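Local structure of calcium homeostasis modulator 1 (Oryzias latipes, 6LMT) at residues A140-G145 against F164-V169; A156-K161 against A172-I177; N71-V76 against I223-F228; A78-R83 against S93-M98. The protein probably forms a large-pore ion channel in the membrane, here an assembly of eight subunits, and probably takes part in calcium homeostasis. All blocks are in the same frame, centred on the assembly; numbering follows the deposited sequence.

Contact 1: residues A140-G145 against F164-V169; sequences ASLVIG and FEDNEV
Leu142 drops its isobutyl end onto Asp166 and Val169, where the loop between helix 122-128 and helix 148-155 meets the start of the long helix 167-202. The motif is a helix N-terminus covered by a loop: Asp166 holds the N-cap position and Val169 lies in the first turn, so one leucine spans the beginning of the helix. Its CG stands anti to the carbonyl carbon (chi1 -68°), and the methyl fork that follows is what touches. Most of the surface buried here belongs to Leu142. The fork straddles one oxygen of the cap residue, with CD2 at 3.8 Å from Asp166 OD2 and CD1 at 3.9 Å from the same atom; these are van der Waals contacts, and the two side chains cross obliquely. With Val169 the meeting is tip to tip and purely apolar. Val169 also packs on Ile134 of the same loop. One residue earlier, Glu168 packs on Leu163 of a neighbouring subunit, placing the first turn close to a subunit interface. Of the two Val169 methyls, CG2 lies 3.8 Å from Leu142 CD1, while CG1 stands at 4.1 Å from that atom.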
loop_
_atom_site.group_PDB
_atom_site.type_symbol
_atom_site.label_atom_id
_atom_site.label_comp_id
_atom_site.label_asym_id
_atom_site.label_seq_id
_atom_site.Cartn_x
_atom_site.Cartn_y
_atom_site.Cartn_z
ATOM N N ALA A 140 19.438 -24.467 43.950
ATOM C CA ALA A 140 19.203 -25.860 44.287
ATOM C C ALA A 140 18.108 -26.016 45.323
ATOM O O ALA A 140 17.552 -27.111 45.465
ATOM C CB ALA A 140 20.492 -26.511 44.796
ATOM N N SER A 141 17.768 -24.937 46.027
ATOM C CA SER A 141 16.774 -24.945 47.088
ATOM C C SER A 141 15.352 -24.834 46.570
ATOM O O SER A 141 14.437 -24.621 47.373
ATOM C CB SER A 141 17.036 -23.800 48.064
ATOM O OG SER A 141 16.781 -22.551 47.448
ATOM N N LEU A 142 15.142 -24.945 45.259
ATOM C CA LEU A 142 13.785 -24.921 44.734
ATOM C C LEU A 142 13.055 -26.221 45.028
ATOM O O LEU A 142 12.032 -26.215 45.717
ATOM C CB LEU A 142 13.805 -24.664 43.227
ATOM C CG LEU A 142 14.262 -23.292 42.743
ATOM C CD1 LEU A 142 14.314 -23.289 41.241
ATOM C CD2 LEU A 142 13.324 -22.214 43.247
ATOM N N VAL A 143 13.582 -27.342 44.547
ATOM C CA VAL A 143 12.879 -28.615 44.605
ATOM C C VAL A 143 13.233 -29.433 45.830
ATOM O O VAL A 143 12.945 -30.638 45.855
ATOM C CB VAL A 143 13.111 -29.441 43.327
ATOM C CG1 VAL A 143 12.485 -28.745 42.138
ATOM C CG2 VAL A 143 14.584 -29.651 43.110
ATOM N N ILE A 144 13.852 -28.835 46.843
ATOM C CA ILE A 144 13.925 -29.475 48.150
ATOM C C ILE A 144 12.701 -29.026 48.927
ATOM O O ILE A 144 12.126 -27.966 48.657
ATOM C CB ILE A 144 15.228 -29.153 48.913
ATOM C CG1 ILE A 144 15.313 -27.661 49.247
ATOM C CG2 ILE A 144 16.439 -29.614 48.122
ATOM C CD1 ILE A 144 16.338 -27.331 50.300
ATOM N N GLY A 145 12.270 -29.849 49.878
ATOM C CA GLY A 145 11.031 -29.588 50.574
ATOM C C GLY A 145 9.779 -29.929 49.796
ATOM O O GLY A 145 8.673 -29.729 50.317
ATOM N N PHE A 164 4.821 -19.597 36.406
ATOM C CA PHE A 164 6.120 -19.954 36.946
ATOM C C PHE A 164 6.756 -18.654 37.403
ATOM O O PHE A 164 6.823 -17.694 36.632
ATOM C CB PHE A 164 6.987 -20.651 35.898
ATOM C CG PHE A 164 8.160 -21.367 36.470
ATOM C CD1 PHE A 164 8.014 -22.630 36.990
ATOM C CD2 PHE A 164 9.394 -20.769 36.527
ATOM C CE1 PHE A 164 9.078 -23.288 37.524
ATOM C CE2 PHE A 164 10.457 -21.427 37.063
ATOM C CZ PHE A 164 10.296 -22.684 37.559
ATOM N N GLU A 165 7.211 -18.615 38.651
ATOM C CA GLU A 165 7.556 -17.336 39.252
ATOM C C GLU A 165 9.038 -16.999 39.143
ATOM O O GLU A 165 9.391 -15.822 39.034
ATOM C CB GLU A 165 7.095 -17.315 40.715
ATOM C CG GLU A 165 7.837 -18.252 41.668
ATOM C CD GLU A 165 7.281 -19.671 41.693
ATOM O OE1 GLU A 165 6.499 -20.044 40.789
ATOM O OE2 GLU A 165 7.643 -20.422 42.625
ATOM N N ASP A 166 9.916 -17.996 39.147
ATOM C CA ASP A 166 11.355 -17.761 39.107
ATOM C C ASP A 166 11.747 -17.569 37.654
ATOM O O ASP A 166 11.854 -18.527 36.902
ATOM C CB ASP A 166 12.093 -18.925 39.749
ATOM C CG ASP A 166 13.532 -18.611 40.061
ATOM O OD1 ASP A 166 14.031 -17.535 39.683
ATOM O OD2 ASP A 166 14.166 -19.436 40.743
ATOM N N ASN A 167 11.961 -16.320 37.258
ATOM C CA ASN A 167 12.158 -16.020 35.849
ATOM C C ASN A 167 13.531 -16.456 35.379
ATOM O O ASN A 167 13.698 -16.798 34.211
ATOM C CB ASN A 167 11.970 -14.528 35.593
ATOM C CG ASN A 167 11.686 -14.215 34.145
ATOM O OD1 ASN A 167 11.556 -15.106 33.315
ATOM N ND2 ASN A 167 11.579 -12.938 33.833
ATOM N N GLU A 168 14.512 -16.482 36.274
ATOM C CA GLU A 168 15.861 -16.873 35.890
ATOM C C GLU A 168 15.940 -18.359 35.580
ATOM O O GLU A 168 16.592 -18.756 34.611
ATOM C CB GLU A 168 16.836 -16.481 37.000
ATOM C CG GLU A 168 18.300 -16.680 36.676
ATOM C CD GLU A 168 18.841 -18.023 37.138
ATOM O OE1 GLU A 168 18.466 -18.483 38.234
ATOM O OE2 GLU A 168 19.612 -18.643 36.378
ATOM N N VAL A 169 15.280 -19.190 36.379
ATOM C CA VAL A 169 15.262 -20.624 36.122
ATOM C C VAL A 169 14.419 -20.932 34.895
ATOM O O VAL A 169 14.743 -21.827 34.113
ATOM C CB VAL A 169 14.762 -21.357 37.379
ATOM C CG1 VAL A 169 14.577 -22.828 37.144
ATOM C CG2 VAL A 169 15.740 -21.167 38.469
#

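Contact 2: residues A156-K161 against A172-I177; sequences ARIPCK and AATRYI
Ile158 faces Ala173 and Thr174 through a single methyl, and apolar packing carries the contact. Its CG2 comes to 4.2 Å from Ala173 CB, a loose touch between two methyl groups. The torsions explain the choice of branch: CG1 is anti to the carbonyl carbon (chi1 -71°), which leaves CG2 anti to the backbone N and directed at the helix, while the CG1 arm packs on Phe164. Ala173 is also covered by Leu132.

The second kind of contact is polar in composition only. Thr174 OG1 lies 4.4 Å from Ile158 CG2, and that hydroxyl is engaged by its own helix, hydrogen-bonded to the carbonyl O of Arg170 one turn earlier.

Backbone and covalent bonds then fix the loop. Arg157 to Cys160 form a type I beta turn, closed by Cys160 N to Arg157 O at 3.1 Å, and Cys160 SG is tied to Cys43 in a disulfide. Arg175, on the helix, bonds through NH1 to Cys41 O of a neighbouring subunit. The arrangement is that of a disulfide-tethered beta turn laid against the side of helix 167-202, in the disulfide-bearing end of the calcium homeostasis modulator fold.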
loop_
_atom_site.group_PDB
_atom_site.type_symbol
_atom_site.label_atom_id
_atom_site.label_comp_id
_atom_site.label_asym_id
_atom_site.label_seq_id
_atom_site.Cartn_x
_atom_site.Cartn_y
_atom_site.Cartn_z
ATOM N N ALA A 156 6.271 -28.728 35.483
ATOM C CA ALA A 156 5.305 -28.671 34.402
ATOM C C ALA A 156 4.874 -27.255 34.080
ATOM O O ALA A 156 4.343 -27.026 32.998
ATOM C CB ALA A 156 4.091 -29.508 34.746
ATOM N N ARG A 157 5.098 -26.303 34.973
ATOM C CA ARG A 157 4.661 -24.935 34.763
ATOM C C ARG A 157 5.727 -24.064 34.123
ATOM O O ARG A 157 5.466 -22.887 33.879
ATOM C CB ARG A 157 4.202 -24.338 36.085
ATOM C CG ARG A 157 2.988 -25.036 36.655
ATOM C CD ARG A 157 2.373 -24.278 37.809
ATOM N NE ARG A 157 3.242 -24.215 38.979
ATOM C CZ ARG A 157 3.198 -25.067 40.002
ATOM N NH1 ARG A 157 2.310 -26.049 40.020
ATOM N NH2 ARG A 157 4.030 -24.924 41.023
ATOM N N ILE A 158 6.909 -24.637 33.854
ATOM C CA ILE A 158 7.959 -23.912 33.115
ATOM C C ILE A 158 7.538 -23.360 31.759
ATOM O O ILE A 158 7.908 -22.215 31.456
ATOM C CB ILE A 158 9.230 -24.774 33.048
ATOM C CG1 ILE A 158 9.876 -24.859 34.424
ATOM C CG2 ILE A 158 10.246 -24.279 32.038
ATOM C CD1 ILE A 158 10.992 -25.827 34.524
ATOM N N PRO A 159 6.743 -24.043 30.911
ATOM C CA PRO A 159 6.325 -23.396 29.658
ATOM C C PRO A 159 5.392 -22.204 29.813
ATOM O O PRO A 159 5.109 -21.543 28.813
ATOM C CB PRO A 159 5.619 -24.520 28.911
ATOM C CG PRO A 159 6.121 -25.687 29.443
ATOM C CD PRO A 159 6.368 -25.468 30.848
ATOM N N CYS A 160 4.914 -21.906 31.006
ATOM C CA CYS A 160 3.931 -20.864 31.256
ATOM C C CYS A 160 4.610 -19.751 32.045
ATOM O O CYS A 160 5.050 -19.974 33.173
ATOM C CB CYS A 160 2.752 -21.457 32.020
ATOM S SG CYS A 160 1.850 -22.754 31.116
ATOM N N LYS A 161 4.710 -18.562 31.446
ATOM C CA LYS A 161 5.376 -17.441 32.107
ATOM C C LYS A 161 4.597 -16.962 33.318
ATOM O O LYS A 161 5.181 -16.634 34.353
ATOM C CB LYS A 161 5.550 -16.270 31.151
ATOM C CG LYS A 161 6.441 -16.519 29.981
ATOM C CD LYS A 161 6.573 -15.262 29.154
ATOM C CE LYS A 161 7.479 -15.483 27.961
ATOM N NZ LYS A 161 6.865 -16.406 26.973
ATOM N N ALA A 172 16.493 -19.917 31.724
ATOM C CA ALA A 172 17.591 -20.841 31.477
ATOM C C ALA A 172 17.096 -22.187 30.969
ATOM O O ALA A 172 17.710 -22.780 30.078
ATOM C CB ALA A 172 18.410 -21.019 32.744
ATOM N N ALA A 173 15.987 -22.683 31.509
ATOM C CA ALA A 173 15.440 -23.954 31.054
ATOM C C ALA A 173 14.790 -23.841 29.686
ATOM O O ALA A 173 14.821 -24.795 28.912
ATOM C CB ALA A 173 14.436 -24.477 32.073
ATOM N N THR A 174 14.204 -22.692 29.375
ATOM C CA THR A 174 13.624 -22.479 28.060
ATOM C C THR A 174 14.696 -22.396 26.986
ATOM O O THR A 174 14.516 -22.932 25.894
ATOM C CB THR A 174 12.773 -21.217 28.080
ATOM O OG1 THR A 174 11.777 -21.355 29.088
ATOM C CG2 THR A 174 12.092 -20.975 26.761
ATOM N N ARG A 175 15.821 -21.745 27.280
ATOM C CA ARG A 175 16.902 -21.647 26.308
ATOM C C ARG A 175 17.578 -22.976 26.056
ATOM O O ARG A 175 18.001 -23.245 24.931
ATOM C CB ARG A 175 17.934 -20.640 26.767
ATOM C CG ARG A 175 17.535 -19.252 26.512
ATOM C CD ARG A 175 18.584 -18.363 26.995
ATOM N NE ARG A 175 18.330 -16.981 26.643
ATOM C CZ ARG A 175 18.738 -16.416 25.515
ATOM N NH1 ARG A 175 19.428 -17.112 24.640
ATOM N NH2 ARG A 175 18.478 -15.148 25.277
ATOM N N TYR A 176 17.692 -23.804 27.085
ATOM C CA TYR A 176 18.278 -25.123 26.931
ATOM C C TYR A 176 17.417 -26.029 26.065
ATOM O O TYR A 176 17.933 -26.726 25.191
ATOM C CB TYR A 176 18.504 -25.719 28.311
ATOM C CG TYR A 176 18.908 -27.156 28.332
ATOM C CD1 TYR A 176 20.127 -27.561 27.835
ATOM C CD2 TYR A 176 18.087 -28.103 28.896
ATOM C CE1 TYR A 176 20.502 -28.864 27.870
ATOM C CE2 TYR A 176 18.456 -29.411 28.940
ATOM C CZ TYR A 176 19.669 -29.785 28.428
ATOM O OH TYR A 176 20.045 -31.097 28.465
ATOM N N ILE A 177 16.107 -26.023 26.273
ATOM C CA ILE A 177 15.244 -26.908 25.505
ATOM C C ILE A 177 15.033 -26.385 24.090
ATOM O O ILE A 177 14.971 -27.170 23.145
ATOM C CB ILE A 177 13.929 -27.130 26.271
ATOM C CG1 ILE A 177 14.208 -27.908 27.548
ATOM C CG2 ILE A 177 12.943 -27.917 25.487
ATOM C CD1 ILE A 177 13.031 -27.993 28.467
#

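Contact 3: residues N71-V76 against I223-F228; sequences NNNVSV and IERKMF
Arg225 extends straight out of the long helix 210-258 and offers the edge of its guanidinium to the carbonyl of Asn72, in the type I beta turn of Asn71 to Val74 that leads into helix 74-82. The chain is stretched from CG to NE (chi3 -179°), which lets the group bridge a wide gap, since the CA atoms of Asn72 and Arg225 are 10.9 Å apart. Asn72 O lies near the guanidinium plane and takes a hydrogen bond from NH2 with an N-H...O angle of 151°; the modelled length is shorter than such bonds usually are and is doubtful at this resolution.

Asn73 comes in obliquely, its amide turned 24° from the guanidinium plane, with OD1 at 4.2 Å from Arg225 NH2. Val76 approaches from the direction opposite to the arginine and places CG2 at 4.1 Å from that same NH2, so NH2, bonded to Asn72 O, also has the valine methyl within packing distance.

Asn72 also touches a bound cholesterol hemisuccinate, and its OD1 makes a weak hydrogen bond to Arg200 of a neighbouring subunit. On the Asn72 side chain itself, CB sits 3.5 Å from Arg225 NH1.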
loop_
_atom_site.group_PDB
_atom_site.type_symbol
_atom_site.label_atom_id
_atom_site.label_comp_id
_atom_site.label_asym_id
_atom_site.label_seq_id
_atom_site.Cartn_x
_atom_site.Cartn_y
_atom_site.Cartn_z
ATOM N N ASN A 71 -6.038 -33.012 -4.149
ATOM C CA ASN A 71 -5.518 -33.493 -5.419
ATOM C C ASN A 71 -6.648 -34.126 -6.216
ATOM O O ASN A 71 -7.318 -35.041 -5.736
ATOM C CB ASN A 71 -4.393 -34.494 -5.172
ATOM C CG ASN A 71 -3.398 -34.568 -6.309
ATOM O OD1 ASN A 71 -2.257 -34.951 -6.104
ATOM N ND2 ASN A 71 -3.822 -34.227 -7.512
ATOM N N ASN A 72 -6.854 -33.647 -7.437
ATOM C CA ASN A 72 -7.980 -34.065 -8.258
ATOM C C ASN A 72 -7.708 -35.319 -9.077
ATOM O O ASN A 72 -8.513 -35.655 -9.946
ATOM C CB ASN A 72 -8.398 -32.928 -9.189
ATOM C CG ASN A 72 -9.124 -31.827 -8.461
ATOM O OD1 ASN A 72 -10.009 -32.087 -7.653
ATOM N ND2 ASN A 72 -8.740 -30.590 -8.726
ATOM N N ASN A 73 -6.606 -36.021 -8.829
ATOM C CA ASN A 73 -6.325 -37.274 -9.509
ATOM C C ASN A 73 -6.489 -38.477 -8.602
ATOM O O ASN A 73 -6.226 -39.600 -9.031
ATOM C CB ASN A 73 -4.911 -37.279 -10.089
ATOM C CG ASN A 73 -4.739 -36.292 -11.205
ATOM O OD1 ASN A 73 -5.648 -36.067 -11.994
ATOM N ND2 ASN A 73 -3.553 -35.713 -11.301
ATOM N N VAL A 74 -6.888 -38.279 -7.348
ATOM C CA VAL A 74 -6.994 -39.416 -6.448
ATOM C C VAL A 74 -8.286 -40.181 -6.661
ATOM O O VAL A 74 -8.363 -41.356 -6.294
ATOM C CB VAL A 74 -6.866 -38.974 -4.984
ATOM C CG1 VAL A 74 -5.545 -38.282 -4.775
ATOM C CG2 VAL A 74 -8.008 -38.076 -4.594
ATOM N N SER A 75 -9.300 -39.554 -7.257
ATOM C CA SER A 75 -10.528 -40.264 -7.575
ATOM C C SER A 75 -10.357 -41.100 -8.827
ATOM O O SER A 75 -10.922 -42.192 -8.928
ATOM C CB SER A 75 -11.674 -39.276 -7.745
ATOM O OG SER A 75 -11.442 -38.431 -8.851
ATOM N N VAL A 76 -9.568 -40.603 -9.781
ATOM C CA VAL A 76 -9.328 -41.335 -11.015
ATOM C C VAL A 76 -8.412 -42.520 -10.746
ATOM O O VAL A 76 -8.579 -43.601 -11.320
ATOM C CB VAL A 76 -8.744 -40.389 -12.077
ATOM C CG1 VAL A 76 -8.709 -41.060 -13.416
ATOM C CG2 VAL A 76 -9.538 -39.111 -12.144
ATOM N N ILE A 223 -7.242 -32.426 -20.165
ATOM C CA ILE A 223 -7.871 -32.219 -21.463
ATOM C C ILE A 223 -9.297 -32.765 -21.465
ATOM O O ILE A 223 -10.216 -32.118 -21.975
ATOM C CB ILE A 223 -7.001 -32.839 -22.575
ATOM C CG1 ILE A 223 -5.687 -32.070 -22.723
ATOM C CG2 ILE A 223 -7.717 -32.861 -23.892
ATOM C CD1 ILE A 223 -5.853 -30.632 -23.079
ATOM N N GLU A 224 -9.512 -33.941 -20.868
ATOM C CA GLU A 224 -10.836 -34.556 -20.886
ATOM C C GLU A 224 -11.842 -33.781 -20.040
ATOM O O GLU A 224 -13.019 -33.695 -20.407
ATOM C CB GLU A 224 -10.746 -35.999 -20.403
ATOM C CG GLU A 224 -12.031 -36.788 -20.501
ATOM C CD GLU A 224 -11.885 -38.196 -19.965
ATOM O OE1 GLU A 224 -10.782 -38.537 -19.494
ATOM O OE2 GLU A 224 -12.866 -38.964 -20.010
ATOM N N ARG A 225 -11.398 -33.192 -18.927
ATOM C CA ARG A 225 -12.293 -32.382 -18.108
ATOM C C ARG A 225 -12.689 -31.101 -18.815
ATOM O O ARG A 225 -13.868 -30.729 -18.822
ATOM C CB ARG A 225 -11.638 -32.050 -16.777
ATOM C CG ARG A 225 -11.570 -33.202 -15.848
ATOM C CD ARG A 225 -10.726 -32.837 -14.674
ATOM N NE ARG A 225 -10.623 -33.945 -13.744
ATOM C CZ ARG A 225 -9.745 -33.984 -12.759
ATOM N NH1 ARG A 225 -8.878 -32.995 -12.628
ATOM N NH2 ARG A 225 -9.702 -35.026 -11.944
ATOM N N LYS A 226 -11.711 -30.404 -19.403
ATOM C CA LYS A 226 -12.021 -29.162 -20.095
ATOM C C LYS A 226 -12.872 -29.401 -21.331
ATOM O O LYS A 226 -13.851 -28.687 -21.539
ATOM C CB LYS A 226 -10.740 -28.425 -20.471
ATOM C CG LYS A 226 -10.000 -27.826 -19.294
ATOM C CD LYS A 226 -8.790 -27.053 -19.777
ATOM C CE LYS A 226 -8.011 -26.446 -18.633
ATOM N NZ LYS A 226 -6.825 -25.697 -19.122
ATOM N N MET A 227 -12.554 -30.420 -22.130
ATOM C CA MET A 227 -13.312 -30.655 -23.352
ATOM C C MET A 227 -14.721 -31.139 -23.063
ATOM O O MET A 227 -15.633 -30.873 -23.851
ATOM C CB MET A 227 -12.597 -31.656 -24.259
ATOM C CG MET A 227 -11.320 -31.127 -24.865
ATOM S SD MET A 227 -10.620 -32.295 -26.032
ATOM C CE MET A 227 -11.731 -32.077 -27.410
ATOM N N PHE A 228 -14.928 -31.818 -21.935
ATOM C CA PHE A 228 -16.288 -32.147 -21.530
ATOM C C PHE A 228 -17.062 -30.907 -21.095
ATOM O O PHE A 228 -18.276 -30.838 -21.318
ATOM C CB PHE A 228 -16.266 -33.185 -20.412
ATOM C CG PHE A 228 -17.620 -33.665 -20.010
ATOM C CD1 PHE A 228 -18.325 -34.531 -20.823
ATOM C CD2 PHE A 228 -18.194 -33.251 -18.823
ATOM C CE1 PHE A 228 -19.578 -34.975 -20.463
ATOM C CE2 PHE A 228 -19.449 -33.696 -18.462
ATOM C CZ PHE A 228 -20.138 -34.560 -19.285
#

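Contact 4: residues A78-R83 against S93-M98; sequences AEEWKR and SVLRYM
Leu95 reaches between Glu80 and Trp81, packing two consecutive helices, 74-82 and 92-105, into a helical hairpin whose arms run in roughly opposite directions. In the first shell, the leucine fork divides its work. CD2 presses on the aliphatic start of Glu80, 3.8 Å from its CB, while CD1 turns to the indole of Trp81. The hairpin is close here: the CA atoms of Trp81 and Leu95 are 8.0 Å apart. No hydrogen bond spans the two segments, and dispersion carries the contact.

Next come the groups that position these side chains. The CB of Glu80 points toward the other helix and meets the leucine; beyond it the chain bends at chi2 (-68°), and the carboxylate makes a long salt bridge to Arg83, with OE2 of Glu80 and NH1 of Arg83 3.8 Å apart. The indole makes a cation-pi contact with Arg88 of the connecting loop, and Arg88 also hydrogen-bonds to the carbonyls of Trp81 and Arg83, where the first helix ends.

Further out, Leu77 lies against Leu95 and Met98, and Met98 packs on Trp217 of helix 210-258. Tyr97 OH is hydrogen-bonded to Arg203 NH1. Back at the centre of the contact, Leu95 CD1 stands 4.4 Å from Trp81 CE3, at the edge of the indole and near its plane.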
loop_
_atom_site.group_PDB
_atom_site.type_symbol
_atom_site.label_atom_id
_atom_site.label_comp_id
_atom_site.label_asym_id
_atom_site.label_seq_id
_atom_site.Cartn_x
_atom_site.Cartn_y
_atom_site.Cartn_z
ATOM N N ALA A 78 -8.312 -44.000 -7.735
ATOM C CA ALA A 78 -9.127 -44.936 -6.969
ATOM C C ALA A 78 -10.093 -45.690 -7.865
ATOM O O ALA A 78 -10.437 -46.841 -7.569
ATOM C CB ALA A 78 -9.894 -44.208 -5.873
ATOM N N GLU A 79 -10.534 -45.057 -8.955
ATOM C CA GLU A 79 -11.351 -45.732 -9.955
ATOM C C GLU A 79 -10.588 -46.875 -10.610
ATOM O O GLU A 79 -11.122 -47.976 -10.771
ATOM C CB GLU A 79 -11.813 -44.728 -11.009
ATOM C CG GLU A 79 -12.579 -45.343 -12.162
ATOM C CD GLU A 79 -13.941 -45.847 -11.764
ATOM O OE1 GLU A 79 -14.544 -45.248 -10.858
ATOM O OE2 GLU A 79 -14.406 -46.852 -12.339
ATOM N N GLU A 80 -9.329 -46.636 -10.976
ATOM C CA GLU A 80 -8.535 -47.658 -11.646
ATOM C C GLU A 80 -8.168 -48.809 -10.727
ATOM O O GLU A 80 -8.091 -49.953 -11.179
ATOM C CB GLU A 80 -7.261 -47.043 -12.214
ATOM C CG GLU A 80 -7.511 -46.035 -13.296
ATOM C CD GLU A 80 -8.068 -46.661 -14.539
ATOM O OE1 GLU A 80 -7.688 -47.809 -14.846
ATOM O OE2 GLU A 80 -8.892 -46.007 -15.209
ATOM N N TRP A 81 -7.940 -48.539 -9.448
ATOM C CA TRP A 81 -7.560 -49.616 -8.547
ATOM C C TRP A 81 -8.759 -50.472 -8.162
ATOM O O TRP A 81 -8.600 -51.660 -7.865
ATOM C CB TRP A 81 -6.896 -49.037 -7.305
ATOM C CG TRP A 81 -6.380 -50.069 -6.382
ATOM C CD1 TRP A 81 -6.974 -50.517 -5.241
ATOM C CD2 TRP A 81 -5.151 -50.785 -6.505
ATOM N NE1 TRP A 81 -6.191 -51.474 -4.646
ATOM C CE2 TRP A 81 -5.065 -51.658 -5.403
ATOM C CE3 TRP A 81 -4.113 -50.775 -7.441
ATOM C CZ2 TRP A 81 -3.984 -52.512 -5.210
ATOM C CZ3 TRP A 81 -3.038 -51.626 -7.248
ATOM C CH2 TRP A 81 -2.982 -52.482 -6.141
ATOM N N LYS A 82 -9.958 -49.894 -8.163
ATOM C CA LYS A 82 -11.148 -50.656 -7.811
ATOM C C LYS A 82 -11.532 -51.642 -8.908
ATOM O O LYS A 82 -12.077 -52.711 -8.614
ATOM C CB LYS A 82 -12.299 -49.691 -7.516
ATOM C CG LYS A 82 -13.544 -50.324 -6.932
ATOM C CD LYS A 82 -14.578 -49.267 -6.596
ATOM C CE LYS A 82 -14.143 -48.436 -5.391
ATOM N NZ LYS A 82 -14.122 -49.222 -4.121
ATOM N N ARG A 83 -11.217 -51.318 -10.157
ATOM C CA ARG A 83 -11.581 -52.155 -11.284
ATOM C C ARG A 83 -10.704 -53.408 -11.335
ATOM O O ARG A 83 -9.533 -53.368 -10.951
ATOM C CB ARG A 83 -11.459 -51.350 -12.576
ATOM C CG ARG A 83 -12.494 -50.243 -12.638
ATOM C CD ARG A 83 -12.295 -49.283 -13.790
ATOM N NE ARG A 83 -12.593 -49.882 -15.080
ATOM C CZ ARG A 83 -12.409 -49.265 -16.239
ATOM N NH1 ARG A 83 -11.932 -48.030 -16.259
ATOM N NH2 ARG A 83 -12.710 -49.880 -17.377
ATOM N N SER A 93 2.718 -50.512 -12.879
ATOM C CA SER A 93 3.803 -49.586 -12.579
ATOM C C SER A 93 3.383 -48.139 -12.765
ATOM O O SER A 93 3.913 -47.256 -12.086
ATOM C CB SER A 93 5.017 -49.874 -13.457
ATOM O OG SER A 93 4.761 -49.498 -14.797
ATOM N N VAL A 94 2.456 -47.874 -13.685
ATOM C CA VAL A 94 1.954 -46.520 -13.883
ATOM C C VAL A 94 1.060 -46.109 -12.723
ATOM O O VAL A 94 1.085 -44.956 -12.282
ATOM C CB VAL A 94 1.232 -46.428 -15.239
ATOM C CG1 VAL A 94 0.611 -45.061 -15.459
ATOM C CG2 VAL A 94 2.200 -46.725 -16.348
ATOM N N LEU A 95 0.293 -47.054 -12.178
ATOM C CA LEU A 95 -0.519 -46.761 -11.005
ATOM C C LEU A 95 0.347 -46.561 -9.770
ATOM O O LEU A 95 0.064 -45.682 -8.950
ATOM C CB LEU A 95 -1.524 -47.882 -10.770
ATOM C CG LEU A 95 -2.575 -48.095 -11.854
ATOM C CD1 LEU A 95 -3.403 -49.316 -11.540
ATOM C CD2 LEU A 95 -3.458 -46.885 -12.012
ATOM N N ARG A 96 1.402 -47.366 -9.617
ATOM C CA ARG A 96 2.310 -47.172 -8.495
ATOM C C ARG A 96 3.087 -45.875 -8.615
ATOM O O ARG A 96 3.370 -45.234 -7.598
ATOM C CB ARG A 96 3.292 -48.331 -8.364
ATOM C CG ARG A 96 2.701 -49.608 -7.819
ATOM C CD ARG A 96 3.806 -50.546 -7.358
ATOM N NE ARG A 96 4.668 -50.990 -8.449
ATOM C CZ ARG A 96 4.468 -52.099 -9.148
ATOM N NH1 ARG A 96 3.440 -52.884 -8.863
ATOM N NH2 ARG A 96 5.301 -52.431 -10.120
ATOM N N TYR A 97 3.434 -45.469 -9.837
ATOM C CA TYR A 97 4.174 -44.228 -10.005
ATOM C C TYR A 97 3.287 -43.031 -9.718
ATOM O O TYR A 97 3.740 -42.029 -9.159
ATOM C CB TYR A 97 4.746 -44.132 -11.416
ATOM C CG TYR A 97 5.645 -42.955 -11.538
ATOM C CD1 TYR A 97 6.906 -43.003 -10.985
ATOM C CD2 TYR A 97 5.229 -41.780 -12.143
ATOM C CE1 TYR A 97 7.731 -41.941 -11.048
ATOM C CE2 TYR A 97 6.059 -40.698 -12.205
ATOM C CZ TYR A 97 7.314 -40.793 -11.654
ATOM O OH TYR A 97 8.194 -39.748 -11.684
ATOM N N MET A 98 2.022 -43.136 -10.091
ATOM C CA MET A 98 1.043 -42.082 -9.886
ATOM C C MET A 98 0.770 -41.852 -8.408
ATOM O O MET A 98 0.704 -40.707 -7.950
ATOM C CB MET A 98 -0.213 -42.519 -10.600
ATOM C CG MET A 98 -1.306 -41.593 -10.773
ATOM S SD MET A 98 -2.475 -42.742 -11.515
ATOM C CE MET A 98 -1.699 -43.125 -13.077
#

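The four contacts fall into two pairs at opposite sides of the chain's centre. Contacts 1 and 2 share helix 167-202, their centres about 12 Å apart, and they touch directly through Phe164, whose ring meets Ile158. Contacts 3 and 4 share helix 74-82, with centres about 15 Å apart, and join only through the sequence. Contacts 2 and 4 are buried and apolar, built on a single isoleucine or leucine; contact 1 is partly buried and mixes a leucine with the aspartate at the helix N-cap position. Contact 3 is the surface one and the sole contact of the four with a hydrogen bond across its segments, made by one extended arginine.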